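Local structure of sarcoplasmic calcium-binding proteins II, V, VI, and VII (Branchiostoma lanceolatum, 2SAS) at residues 12-17 with 80-85; 19-24 with 31-36; 55-60 with 103-108. The protein binds calcium ions through EF-hand loops and is thought to be more abundant in fast-contracting muscle, though its physiological role is not established. All coordinates share one frame; numbering follows the deposited sequence.

Contact 1 (12-17 with 80-85); sequences FTFDFF and EEYLAM. With CA (calcium ion), chain C.
Tyr82 lays its ring beside that of Phe14, the two side chains sliding past each other in opposite directions, so that Phe14 CD1 comes within 3.4 Å of Tyr82 CD2. The pair joins helix 4-18, the entering helix of the first EF-hand, to helix 79-91, the exiting helix of the second, within the paired EF-hands of the N-terminal half. The ring centroids of Phe14 and Tyr82 are 5.2 Å apart and their planes meet at 55°, an oblique arrangement that is neither a parallel stack nor a T-shaped one. In Tyr82, CG stands anti to the backbone N (chi1 -175°), which carries the ring across to the facing helix and brings its hydroxyl to Thr13. There Tyr82 OH donates a hydrogen bond of 2.7 Å to Thr13 OG1, which lies close to the plane of the tyrosine ring. Thr13 OG1 is also hydrogen-bonded to Ile10 O one turn back, consistent with the threonine passing its own proton to the backbone while accepting the tyrosine's. All three touching residues are buried, and Trp86 and Trp79 extend the aromatic cluster by meeting Tyr82 and Phe14 edge-to-face. A phenylalanine in place of Tyr82 would probably keep much of the ring contact but leave Thr13 OG1 without its buried donor. Next to Tyr82 in sequence, Glu81 turns to the second calcium site, where Asp70, Asn72, Asp74 and the carbonyl of Val76 also bind the ion; Glu81 OE1 lies 2.3 Å from the calcium, and a water completes the set at the same distance.

Contact 2 (19-24 with 31-36); sequences DMNHDG and FEDMMT. With CA (calcium ion), chain B.
Met20 reaches Asp33 and Met34 with the first two carbons of its side chain: Met20 CB lies 3.6 Å from Asp33 CB, and Met20 CG is equally close to Met34 CG. The chain of Met20 then bends at both chi2 (-72°) and chi3, which turns its terminal methyl, Met20 CE, away from the helix while the sulfur stays beside Met34 CG. Met34 instead runs extended beyond CG, and the two methionines cross at about a right angle. Its methyl, Met34 CE, sits 4.0 Å above the centre of one face of the Phe31 ring. Beside this apolar contact, Asp33 OD2 comes to 3.5 Å from Asn21 CB, a van der Waals approach to a carbon. These residues join the calcium-binding loop of the first EF-hand to its exiting helix, 28-42. On the metal side, Asn21 CG stands between the backbone N and the carbonyl carbon (chi1 62°), turning OD1 inward to bind the calcium at 2.4 Å. Asp19 OD1 and Asp23 OD1 bind the same ion, whose remaining protein ligands are Ser25 O and the carboxylate of Asp30. The other carboxylate oxygen of Asp19, OD2, accepts a hydrogen bond of 2.9 Å from Gly24 N, which approaches from above the carboxylate plane, 38° out of it.

Contact 3 (55-60 with 103-108); sequences QASLED and CQNRIP
Ser57 and Asn105 make the closest approach, a van der Waals one, with Ser57 CB 3.3 Å from Asn105 OD1. With chi1 at -173°, Asn105 sends its amide away from its own backbone N and over to Ser57, and the CA atoms of this pair are the nearest between 55-60 and 103-108, 7.0 Å apart. A second van der Waals contact, again of a carbon with a polar atom, is made by Leu58 CD2, which lies 3.7 Å from Arg106 NH2 and meets the guanidinium obliquely. Arg106 gets there by bending at chi2 (89°) and chi3. The contact joins helix 48-69 of the second EF-hand to helix 103-114, the entering helix of the third; the segment axes pass 9.8 Å apart at 137°.

The polar bonds of these side chains go to residues beyond the two segments. Ser57 OG hydrogen-bonds back to Met54 O in its own helix. One carboxylate oxygen, Glu61 OE1, serves both Arg106 NH2 in a salt bridge and Asn105 ND2 in a hydrogen bond, while Arg106 NH1 is hydrogen-bonded to Phe17 O. The polar tie between the two helices described here runs through Glu61, which probably balances the charge of the buried Arg106, while Ser57 and Leu58 supply mainly carbon surface.

In the fold
From the N terminus, helix 4-18 supplies the first segment of contact 1 and leads directly into the loop of contact 2, with Phe14 O probably accepting a hydrogen bond from Asp19 N. Contact 2 closes a short loop within the first EF-hand, and that loop lies wholly inside the longer one that contact 1 closes when helix 79-91 returns. Contact 3 begins on helix 48-69, after contact 2 has closed but before contact 1 has, and ends on helix 103-114; contacts 1 and 3 therefore cross. Contact 1 pairs the first two EF-hands, and contact 3 joins the second to the third. Met34 and Met35 of contact 2 pack against Arg106 and Leu58 of contact 3.

Contact 1 (12-17 with 80-85)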
loop_
_atom_site.group_PDB
_atom_site.type_symbol
_atom_site.label_atom_id
_atom_site.label_comp_id
_atom_site.label_asym_id
_atom_site.label_seq_id
_atom_site.Cartn_x
_atom_site.Cartn_y
_atom_site.Cartn_z
ATOM N N PHE A 12 -4.246 -1.564 7.881
ATOM C CA PHE A 12 -3.592 -2.489 6.976
ATOM C C PHE A 12 -4.306 -3.812 6.897
ATOM O O PHE A 12 -4.604 -4.246 5.764
ATOM C CB PHE A 12 -2.111 -2.676 7.240
ATOM C CG PHE A 12 -1.375 -3.552 6.271
ATOM C CD1 PHE A 12 -1.290 -4.919 6.462
ATOM C CD2 PHE A 12 -0.754 -2.962 5.157
ATOM C CE1 PHE A 12 -0.560 -5.720 5.568
ATOM C CE2 PHE A 12 -0.017 -3.755 4.267
ATOM C CZ PHE A 12 0.079 -5.126 4.476
ATOM N N THR A 13 -4.555 -4.484 7.979
ATOM C CA THR A 13 -5.290 -5.784 7.941
ATOM C C THR A 13 -6.724 -5.631 7.503
ATOM O O THR A 13 -7.344 -6.559 6.882
ATOM C CB THR A 13 -5.154 -6.467 9.355
ATOM O OG1 THR A 13 -5.961 -5.680 10.278
ATOM C CG2 THR A 13 -3.702 -6.498 9.852
ATOM N N PHE A 14 -7.363 -4.502 7.809
ATOM C CA PHE A 14 -8.794 -4.336 7.420
ATOM C C PHE A 14 -8.791 -4.439 5.898
ATOM O O PHE A 14 -9.416 -5.298 5.288
ATOM C CB PHE A 14 -9.345 -3.017 7.969
ATOM C CG PHE A 14 -10.781 -2.666 7.779
ATOM C CD1 PHE A 14 -11.777 -3.144 8.637
ATOM C CD2 PHE A 14 -11.174 -1.848 6.735
ATOM C CE1 PHE A 14 -13.127 -2.846 8.439
ATOM C CE2 PHE A 14 -12.497 -1.506 6.499
ATOM C CZ PHE A 14 -13.451 -2.023 7.374
ATOM N N ASP A 15 -7.985 -3.541 5.330
ATOM C CA ASP A 15 -7.848 -3.314 3.914
ATOM C C ASP A 15 -7.322 -4.403 3.008
ATOM O O ASP A 15 -7.804 -4.487 1.873
ATOM C CB ASP A 15 -6.960 -2.068 3.677
ATOM C CG ASP A 15 -7.618 -0.747 3.937
ATOM O OD1 ASP A 15 -8.770 -0.722 4.367
ATOM O OD2 ASP A 15 -6.971 0.298 3.678
ATOM N N PHE A 16 -6.304 -5.112 3.431
ATOM C CA PHE A 16 -5.624 -6.141 2.650
ATOM C C PHE A 16 -6.045 -7.528 3.018
ATOM O O PHE A 16 -6.033 -8.447 2.192
ATOM C CB PHE A 16 -4.087 -6.005 2.859
ATOM C CG PHE A 16 -3.575 -4.822 2.096
ATOM C CD1 PHE A 16 -3.899 -3.539 2.512
ATOM C CD2 PHE A 16 -2.829 -5.040 0.947
ATOM C CE1 PHE A 16 -3.462 -2.422 1.749
ATOM C CE2 PHE A 16 -2.374 -3.958 0.190
ATOM C CZ PHE A 16 -2.732 -2.676 0.574
ATOM N N PHE A 17 -6.418 -7.754 4.242
ATOM C CA PHE A 17 -6.758 -9.134 4.639
ATOM C C PHE A 17 -8.265 -9.334 4.728
ATOM O O PHE A 17 -8.625 -10.516 4.837
ATOM C CB PHE A 17 -6.101 -9.479 5.942
ATOM C CG PHE A 17 -4.655 -9.324 6.147
ATOM C CD1 PHE A 17 -3.760 -9.145 5.058
ATOM C CD2 PHE A 17 -4.139 -9.496 7.443
ATOM C CE1 PHE A 17 -2.391 -9.081 5.288
ATOM C CE2 PHE A 17 -2.759 -9.430 7.666
ATOM C CZ PHE A 17 -1.888 -9.240 6.579
ATOM N N GLU A 80 -14.642 1.500 12.125
ATOM C CA GLU A 80 -14.840 1.901 13.528
ATOM C C GLU A 80 -15.163 0.712 14.407
ATOM O O GLU A 80 -14.542 0.553 15.490
ATOM C CB GLU A 80 -15.966 2.940 13.672
ATOM C CG GLU A 80 -15.791 4.145 12.704
ATOM C CD GLU A 80 -16.255 3.842 11.294
ATOM O OE1 GLU A 80 -17.037 2.930 11.045
ATOM O OE2 GLU A 80 -15.781 4.585 10.417
ATOM N N GLU A 81 -16.071 -0.181 14.037
ATOM C CA GLU A 81 -16.332 -1.345 14.901
ATOM C C GLU A 81 -15.134 -2.293 14.920
ATOM O O GLU A 81 -14.832 -2.886 15.979
ATOM C CB GLU A 81 -17.585 -2.127 14.593
ATOM C CG GLU A 81 -18.782 -1.237 14.166
ATOM C CD GLU A 81 -19.943 -2.032 13.672
ATOM O OE1 GLU A 81 -20.066 -2.388 12.508
ATOM O OE2 GLU A 81 -20.716 -2.317 14.589
ATOM N N TYR A 82 -14.463 -2.423 13.796
ATOM C CA TYR A 82 -13.260 -3.243 13.660
ATOM C C TYR A 82 -12.142 -2.634 14.523
ATOM O O TYR A 82 -11.361 -3.421 15.140
ATOM C CB TYR A 82 -12.833 -3.430 12.189
ATOM C CG TYR A 82 -11.679 -4.349 11.895
ATOM C CD1 TYR A 82 -11.767 -5.752 11.903
ATOM C CD2 TYR A 82 -10.409 -3.812 11.697
ATOM C CE1 TYR A 82 -10.642 -6.569 11.690
ATOM C CE2 TYR A 82 -9.305 -4.580 11.438
ATOM C CZ TYR A 82 -9.413 -5.984 11.430
ATOM O OH TYR A 82 -8.273 -6.735 11.163
ATOM N N LEU A 83 -12.085 -1.312 14.569
ATOM C CA LEU A 83 -11.028 -0.633 15.417
ATOM C C LEU A 83 -11.345 -0.982 16.873
ATOM O O LEU A 83 -10.530 -1.525 17.629
ATOM C CB LEU A 83 -11.054 0.839 15.097
ATOM C CG LEU A 83 -9.781 1.636 14.973
ATOM C CD1 LEU A 83 -10.049 3.130 15.185
ATOM C CD2 LEU A 83 -8.678 1.210 15.953
ATOM N N ALA A 84 -12.585 -0.706 17.262
ATOM C CA ALA A 84 -13.124 -1.015 18.594
ATOM C C ALA A 84 -12.816 -2.416 19.001
ATOM O O ALA A 84 -12.409 -2.633 20.154
ATOM C CB ALA A 84 -14.638 -0.778 18.617
ATOM N N MET A 85 -13.028 -3.400 18.141
ATOM C CA MET A 85 -12.733 -4.810 18.433
ATOM C C MET A 85 -11.242 -4.949 18.775
ATOM O O MET A 85 -10.870 -5.604 19.763
ATOM C CB MET A 85 -13.085 -5.746 17.292
ATOM C CG MET A 85 -12.586 -7.150 17.561
ATOM S SD MET A 85 -13.237 -8.245 16.230
ATOM C CE MET A 85 -12.324 -7.481 14.878
HETATM CA CA CA C . -22.267 -2.960 12.015
HETATM O O HOH W 1 -22.172 -0.964 10.902
#

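Contact 2 (19-24 with 31-36)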
loop_
_atom_site.group_PDB
_atom_site.type_symbol
_atom_site.label_atom_id
_atom_site.label_comp_id
_atom_site.label_asym_id
_atom_site.label_seq_id
_atom_site.Cartn_x
_atom_site.Cartn_y
_atom_site.Cartn_z
ATOM N N ASP A 19 -11.259 -6.649 3.665
ATOM C CA ASP A 19 -12.098 -5.845 2.764
ATOM C C ASP A 19 -11.635 -6.068 1.331
ATOM O O ASP A 19 -11.048 -5.192 0.674
ATOM C CB ASP A 19 -12.161 -4.383 3.222
ATOM C CG ASP A 19 -13.109 -3.547 2.377
ATOM O OD1 ASP A 19 -14.138 -4.105 1.916
ATOM O OD2 ASP A 19 -12.878 -2.347 2.123
ATOM N N MET A 20 -11.931 -7.267 0.847
ATOM C CA MET A 20 -11.536 -7.693 -0.527
ATOM C C MET A 20 -12.111 -6.799 -1.614
ATOM O O MET A 20 -11.370 -6.471 -2.547
ATOM C CB MET A 20 -11.927 -9.134 -0.772
ATOM C CG MET A 20 -11.388 -10.016 0.297
ATOM S SD MET A 20 -9.570 -10.126 0.044
ATOM C CE MET A 20 -8.999 -8.845 1.168
ATOM N N ASN A 21 -13.371 -6.400 -1.459
ATOM C CA ASN A 21 -14.024 -5.549 -2.441
ATOM C C ASN A 21 -13.793 -4.064 -2.223
ATOM O O ASN A 21 -14.485 -3.285 -2.912
ATOM C CB ASN A 21 -15.520 -5.850 -2.554
ATOM C CG ASN A 21 -16.274 -5.598 -1.265
ATOM O OD1 ASN A 21 -15.914 -4.690 -0.506
ATOM N ND2 ASN A 21 -17.352 -6.376 -1.039
ATOM N N HIS A 22 -12.985 -3.675 -1.267
ATOM C CA HIS A 22 -12.686 -2.247 -1.062
ATOM C C HIS A 22 -13.774 -1.268 -0.821
ATOM O O HIS A 22 -13.702 -0.114 -1.343
ATOM C CB HIS A 22 -11.787 -1.810 -2.318
ATOM C CG HIS A 22 -10.516 -2.633 -2.182
ATOM N ND1 HIS A 22 -10.053 -3.603 -3.048
ATOM C CD2 HIS A 22 -9.679 -2.629 -1.093
ATOM C CE1 HIS A 22 -8.995 -4.154 -2.490
ATOM N NE2 HIS A 22 -8.730 -3.586 -1.315
ATOM N N ASP A 23 -14.787 -1.511 -0.008
ATOM C CA ASP A 23 -15.843 -0.489 0.207
ATOM C C ASP A 23 -15.826 0.111 1.584
ATOM O O ASP A 23 -16.728 0.894 1.957
ATOM C CB ASP A 23 -17.181 -1.084 -0.246
ATOM C CG ASP A 23 -17.566 -2.270 0.609
ATOM O OD1 ASP A 23 -16.684 -2.686 1.425
ATOM O OD2 ASP A 23 -18.706 -2.758 0.524
ATOM N N GLY A 24 -14.811 -0.169 2.414
ATOM C CA GLY A 24 -14.668 0.388 3.735
ATOM C C GLY A 24 -15.451 -0.349 4.795
ATOM O O GLY A 24 -15.589 0.176 5.925
ATOM N N PHE A 31 -15.936 -12.039 1.996
ATOM C CA PHE A 31 -15.637 -13.465 2.158
ATOM C C PHE A 31 -15.965 -14.250 0.887
ATOM O O PHE A 31 -15.247 -15.210 0.520
ATOM C CB PHE A 31 -16.322 -14.004 3.437
ATOM C CG PHE A 31 -15.746 -13.401 4.697
ATOM C CD1 PHE A 31 -16.064 -12.116 5.096
ATOM C CD2 PHE A 31 -14.774 -14.103 5.422
ATOM C CE1 PHE A 31 -15.484 -11.520 6.209
ATOM C CE2 PHE A 31 -14.169 -13.549 6.563
ATOM C CZ PHE A 31 -14.553 -12.259 6.942
ATOM N N GLU A 32 -17.030 -13.917 0.162
ATOM C CA GLU A 32 -17.368 -14.597 -1.100
ATOM C C GLU A 32 -16.229 -14.301 -2.094
ATOM O O GLU A 32 -15.851 -15.129 -2.939
ATOM C CB GLU A 32 -18.704 -14.197 -1.702
ATOM C CG GLU A 32 -20.045 -14.491 -0.979
ATOM C CD GLU A 32 -21.223 -13.682 -1.475
ATOM O OE1 GLU A 32 -21.167 -12.477 -1.686
ATOM O OE2 GLU A 32 -22.290 -14.314 -1.673
ATOM N N ASP A 33 -15.632 -13.126 -1.999
ATOM C CA ASP A 33 -14.526 -12.660 -2.844
ATOM C C ASP A 33 -13.238 -13.433 -2.550
ATOM O O ASP A 33 -12.292 -13.549 -3.351
ATOM C CB ASP A 33 -14.250 -11.172 -2.645
ATOM C CG ASP A 33 -15.093 -10.193 -3.393
ATOM O OD1 ASP A 33 -16.240 -10.573 -3.724
ATOM O OD2 ASP A 33 -14.676 -9.026 -3.611
ATOM N N MET A 34 -13.154 -13.962 -1.346
ATOM C CA MET A 34 -11.957 -14.758 -0.986
ATOM C C MET A 34 -12.054 -16.082 -1.763
ATOM O O MET A 34 -11.060 -16.597 -2.321
ATOM C CB MET A 34 -11.960 -14.868 0.498
ATOM C CG MET A 34 -11.562 -13.528 1.088
ATOM S SD MET A 34 -11.538 -13.827 2.892
ATOM C CE MET A 34 -11.892 -12.163 3.476
ATOM N N MET A 35 -13.259 -16.611 -1.783
ATOM C CA MET A 35 -13.679 -17.846 -2.419
ATOM C C MET A 35 -13.511 -17.735 -3.915
ATOM O O MET A 35 -12.948 -18.628 -4.561
ATOM C CB MET A 35 -15.119 -18.222 -2.069
ATOM C CG MET A 35 -15.180 -18.964 -0.774
ATOM S SD MET A 35 -14.152 -20.468 -0.855
ATOM C CE MET A 35 -15.055 -21.295 -2.207
ATOM N N THR A 36 -13.996 -16.631 -4.451
ATOM C CA THR A 36 -13.790 -16.346 -5.871
ATOM C C THR A 36 -12.290 -16.361 -6.155
ATOM O O THR A 36 -11.901 -16.887 -7.178
ATOM C CB THR A 36 -14.365 -14.968 -6.353
ATOM O OG1 THR A 36 -15.770 -15.051 -6.089
ATOM C CG2 THR A 36 -14.030 -14.686 -7.838
HETATM CA CA CA B . -16.187 -4.894 1.836
#

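Contact 3 (55-60 with 103-108)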
loop_
_atom_site.group_PDB
_atom_site.type_symbol
_atom_site.label_atom_id
_atom_site.label_comp_id
_atom_site.label_asym_id
_atom_site.label_seq_id
_atom_site.Cartn_x
_atom_site.Cartn_y
_atom_site.Cartn_z
ATOM N N GLN A 55 -15.179 -22.962 2.290
ATOM C CA GLN A 55 -16.337 -22.076 2.448
ATOM C C GLN A 55 -16.874 -22.105 3.881
ATOM O O GLN A 55 -17.095 -21.013 4.408
ATOM C CB GLN A 55 -17.439 -22.439 1.444
ATOM C CG GLN A 55 -18.355 -21.231 1.293
ATOM C CD GLN A 55 -19.386 -21.505 0.238
ATOM O OE1 GLN A 55 -19.384 -20.839 -0.788
ATOM N NE2 GLN A 55 -20.191 -22.501 0.544
ATOM N N ALA A 56 -17.010 -23.291 4.460
ATOM C CA ALA A 56 -17.467 -23.531 5.790
ATOM C C ALA A 56 -16.550 -22.835 6.805
ATOM O O ALA A 56 -17.051 -22.223 7.777
ATOM C CB ALA A 56 -17.679 -24.976 6.118
ATOM N N SER A 57 -15.241 -22.858 6.562
ATOM C CA SER A 57 -14.327 -22.172 7.491
ATOM C C SER A 57 -14.434 -20.667 7.316
ATOM O O SER A 57 -14.170 -19.963 8.314
ATOM C CB SER A 57 -12.888 -22.681 7.467
ATOM O OG SER A 57 -12.472 -22.907 6.155
ATOM N N LEU A 58 -14.807 -20.177 6.158
ATOM C CA LEU A 58 -14.969 -18.724 5.932
ATOM C C LEU A 58 -16.281 -18.255 6.586
ATOM O O LEU A 58 -16.426 -17.169 7.170
ATOM C CB LEU A 58 -14.872 -18.431 4.430
ATOM C CG LEU A 58 -13.482 -18.581 3.790
ATOM C CD1 LEU A 58 -13.440 -18.327 2.304
ATOM C CD2 LEU A 58 -12.536 -17.583 4.471
ATOM N N GLU A 59 -17.309 -19.088 6.425
ATOM C CA GLU A 59 -18.635 -18.789 6.993
ATOM C C GLU A 59 -18.518 -18.634 8.509
ATOM O O GLU A 59 -18.989 -17.684 9.131
ATOM C CB GLU A 59 -19.585 -19.962 6.677
ATOM C CG GLU A 59 -20.016 -19.851 5.211
ATOM C CD GLU A 59 -20.960 -20.887 4.720
ATOM O OE1 GLU A 59 -21.005 -21.907 5.410
ATOM O OE2 GLU A 59 -21.604 -20.737 3.718
ATOM N N ASP A 60 -17.875 -19.606 9.055
ATOM C CA ASP A 60 -17.519 -19.803 10.453
ATOM C C ASP A 60 -16.606 -18.647 10.881
ATOM O O ASP A 60 -16.644 -18.141 12.004
ATOM C CB ASP A 60 -16.880 -21.187 10.468
ATOM C CG ASP A 60 -17.038 -22.084 11.641
ATOM O OD1 ASP A 60 -16.971 -21.587 12.794
ATOM O OD2 ASP A 60 -17.207 -23.329 11.382
ATOM N N CYS A 103 -9.492 -15.053 14.001
ATOM C CA CYS A 103 -8.065 -14.889 13.667
ATOM C C CYS A 103 -7.377 -16.228 13.378
ATOM O O CYS A 103 -6.507 -16.303 12.515
ATOM C CB CYS A 103 -7.327 -14.198 14.817
ATOM S SG CYS A 103 -7.238 -12.428 14.569
ATOM N N GLN A 104 -7.787 -17.212 14.141
ATOM C CA GLN A 104 -7.321 -18.604 14.049
ATOM C C GLN A 104 -7.665 -19.159 12.672
ATOM O O GLN A 104 -7.115 -20.189 12.268
ATOM C CB GLN A 104 -7.920 -19.474 15.155
ATOM C CG GLN A 104 -7.894 -18.877 16.559
ATOM C CD GLN A 104 -6.493 -18.490 17.002
ATOM O OE1 GLN A 104 -5.509 -19.126 16.605
ATOM N NE2 GLN A 104 -6.387 -17.447 17.828
ATOM N N ASN A 105 -8.571 -18.520 11.932
ATOM C CA ASN A 105 -8.852 -19.011 10.572
ATOM C C ASN A 105 -8.189 -18.078 9.543
ATOM O O ASN A 105 -7.922 -18.517 8.408
ATOM C CB ASN A 105 -10.319 -19.218 10.224
ATOM C CG ASN A 105 -10.439 -19.901 8.845
ATOM O OD1 ASN A 105 -10.337 -21.136 8.810
ATOM N ND2 ASN A 105 -10.689 -19.160 7.765
ATOM N N ARG A 106 -8.013 -16.834 9.932
ATOM C CA ARG A 106 -7.395 -15.816 9.041
ATOM C C ARG A 106 -5.910 -16.177 8.919
ATOM O O ARG A 106 -5.444 -16.185 7.754
ATOM C CB ARG A 106 -7.689 -14.411 9.456
ATOM C CG ARG A 106 -7.225 -13.174 8.719
ATOM C CD ARG A 106 -8.202 -12.730 7.650
ATOM N NE ARG A 106 -8.933 -13.932 7.244
ATOM C CZ ARG A 106 -9.244 -14.233 5.986
ATOM N NH1 ARG A 106 -9.054 -13.333 5.034
ATOM N NH2 ARG A 106 -9.801 -15.412 5.700
ATOM N N ILE A 107 -5.226 -16.475 10.020
ATOM C CA ILE A 107 -3.810 -16.850 10.009
ATOM C C ILE A 107 -3.456 -17.955 9.022
ATOM O O ILE A 107 -2.647 -17.651 8.123
ATOM C CB ILE A 107 -3.176 -17.036 11.414
ATOM C CG1 ILE A 107 -3.041 -15.664 12.148
ATOM C CG2 ILE A 107 -1.811 -17.775 11.415
ATOM C CD1 ILE A 107 -3.281 -15.899 13.712
ATOM N N PRO A 108 -4.008 -19.148 9.092
ATOM C CA PRO A 108 -3.703 -20.253 8.158
ATOM C C PRO A 108 -4.070 -19.967 6.729
ATOM O O PRO A 108 -3.350 -20.343 5.766
ATOM C CB PRO A 108 -4.491 -21.447 8.692
ATOM C CG PRO A 108 -5.638 -20.809 9.434
ATOM C CD PRO A 108 -4.960 -19.606 10.149
#